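Local coordinates for protein hydrolase (Thermococcus thioreducens, PDB 6IAH) that is a magnesium-binding phosphatase of the haloacid dehalogenase superfamily with diverse substrate specificity, possibly acting on phosphoglycolate among other substrates, at residues Tyr18-Lys23 with Pro122-Lys127. Residues are numbered along the deposited sequence; the frame is centred on the assembly and turned at random.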
# COMPACT_ATOMS: atom_id res chain seq x y z
N TYR A 18 4.77 5.01 4.48
CA TYR A 18 5.65 3.99 3.91
C TYR A 18 6.90 4.58 3.28
O TYR A 18 7.97 3.99 3.37
CB TYR A 18 4.93 3.21 2.83
CG TYR A 18 3.59 2.57 3.22
CD1 TYR A 18 3.51 1.53 4.12
CD2 TYR A 18 2.45 2.92 2.52
CE1 TYR A 18 2.27 0.91 4.39
CE2 TYR A 18 1.23 2.33 2.78
CZ TYR A 18 1.13 1.32 3.69
OH TYR A 18 -0.13 0.74 3.82
N ASP A 19 6.74 5.70 2.59
CA ASP A 19 7.89 6.35 2.00
C ASP A 19 8.92 6.77 3.04
O ASP A 19 10.09 6.61 2.81
CB ASP A 19 7.47 7.58 1.20
CG ASP A 19 6.74 7.25 -0.12
OD1 ASP A 19 6.57 6.07 -0.48
OD2 ASP A 19 6.40 8.21 -0.81
N GLU A 20 8.48 7.34 4.16
CA GLU A 20 9.41 7.74 5.22
C GLU A 20 9.98 6.50 5.94
O GLU A 20 11.11 6.52 6.37
CB GLU A 20 8.75 8.71 6.21
CG GLU A 20 9.64 9.26 7.31
CD GLU A 20 10.53 10.41 6.88
OE1 GLU A 20 10.43 10.86 5.72
OE2 GLU A 20 11.35 10.86 7.69
N ALA A 21 9.23 5.42 6.05
CA ALA A 21 9.80 4.22 6.61
C ALA A 21 10.92 3.63 5.73
O ALA A 21 11.94 3.15 6.26
CB ALA A 21 8.68 3.18 6.85
N THR A 22 10.75 3.73 4.40
CA THR A 22 11.74 3.28 3.45
C THR A 22 13.00 4.16 3.60
O THR A 22 14.13 3.68 3.75
CB THR A 22 11.15 3.29 2.04
OG1 THR A 22 10.01 2.37 1.98
CG2 THR A 22 12.19 2.88 0.98
N LYS A 23 12.77 5.46 3.62
CA LYS A 23 13.87 6.40 3.82
C LYS A 23 14.64 6.17 5.12
O LYS A 23 15.83 5.98 5.09
CB LYS A 23 13.31 7.81 3.80
CG LYS A 23 14.33 8.90 4.08
CD LYS A 23 13.61 10.17 4.54
CE LYS A 23 14.39 11.41 4.21
NZ LYS A 23 15.52 11.68 5.08
N PRO A 122 8.29 5.46 17.84
CA PRO A 122 6.85 5.75 17.63
C PRO A 122 6.49 5.42 16.17
O PRO A 122 6.92 6.10 15.25
CB PRO A 122 6.71 7.26 17.93
CG PRO A 122 8.07 7.79 18.10
CD PRO A 122 9.10 6.72 17.77
N GLY A 123 5.79 4.31 15.97
CA GLY A 123 5.47 3.86 14.65
C GLY A 123 5.00 4.93 13.67
O GLY A 123 4.05 5.67 13.97
N LEU A 124 5.59 4.94 12.48
CA LEU A 124 5.16 5.82 11.37
C LEU A 124 3.76 5.54 10.88
O LEU A 124 3.15 6.44 10.33
CB LEU A 124 6.12 5.80 10.21
CG LEU A 124 7.50 6.43 10.46
CD1 LEU A 124 8.45 6.02 9.34
CD2 LEU A 124 7.41 7.94 10.66
N TRP A 125 3.19 4.35 11.17
CA TRP A 125 1.81 4.11 10.80
C TRP A 125 0.83 5.16 11.43
O TRP A 125 -0.22 5.44 10.86
CB TRP A 125 1.36 2.67 11.13
CG TRP A 125 1.12 2.44 12.59
CD1 TRP A 125 2.06 2.10 13.55
CD2 TRP A 125 -0.15 2.43 13.27
NE1 TRP A 125 1.46 1.97 14.77
CE2 TRP A 125 0.11 2.16 14.64
CE3 TRP A 125 -1.46 2.69 12.87
CZ2 TRP A 125 -0.92 2.08 15.60
CZ3 TRP A 125 -2.47 2.66 13.83
CH2 TRP A 125 -2.20 2.35 15.17
N LYS A 126 1.20 5.75 12.56
CA LYS A 126 0.33 6.66 13.25
C LYS A 126 0.32 8.06 12.60
O LYS A 126 -0.49 8.88 13.00
CB LYS A 126 0.67 6.67 14.77
CG LYS A 126 0.62 5.24 15.35
CD LYS A 126 0.83 5.14 16.85
CE LYS A 126 1.80 6.19 17.42
NZ LYS A 126 3.25 6.07 17.03
N LYS A 127 1.17 8.31 11.60
CA LYS A 127 1.05 9.55 10.80
C LYS A 127 0.01 9.43 9.67
O LYS A 127 -0.27 10.42 9.03
CB LYS A 127 2.38 9.92 10.20
CG LYS A 127 3.44 10.31 11.26
CD LYS A 127 4.56 11.02 10.54
CE LYS A 127 5.82 11.18 11.37
NZ LYS A 127 5.49 11.86 12.64
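Leu124 meets Glu20 and Ala21 on helix 17-32, and the whole contact rests on this one leucine. Gly123 comes just before it and leads into a short 3-10 turn, 124-127. The carbonyl O of Gly123 accepts a hydrogen bond from the backbone N of Lys126 at 3.2 Å. The CA–CB bond of Leu124 points toward the helix. With CG anti to the carbonyl carbon (chi1 -68°), the branch extends from the turn and its CD1 methyl meets the helix. This methyl sits against the backbone where the two helix residues join. Leu124 CD1 is 3.4 Å from Ala21 N. The Ala21 methyl packs beside it, Ala21 CB lying 3.8 Å from Leu124 CD1. The small Ala21 side chain probably leaves room for the leucine to lie close to the helix backbone. The Glu20 side chain crosses Leu124 at about a right angle. Glu20 has two conformers, and in one of them Glu20 CG is 4.0 Å from Leu124 CD1. The contact is small and made by van der Waals packing, burying about 120 Å² summed over both sides. Trp125 turns its ring away from this helix segment and packs on Tyr109. Lys127 N makes a hydrogen bond to Leu124 O at 3.0 Å, and the Lys127 side chain touches Arg15. Helix 100-110 is the shared neighbour: Leu124 and Trp125 make backbone hydrogen bonds with Phe108 and Tyr109, while Ala21 packs on Phe105 and Tyr109. The contact thus joins helix 17-32, in what is probably the helical cap, to the loop between helix 100-110 and strand 129-130, which pairs antiparallel with strand 12-13.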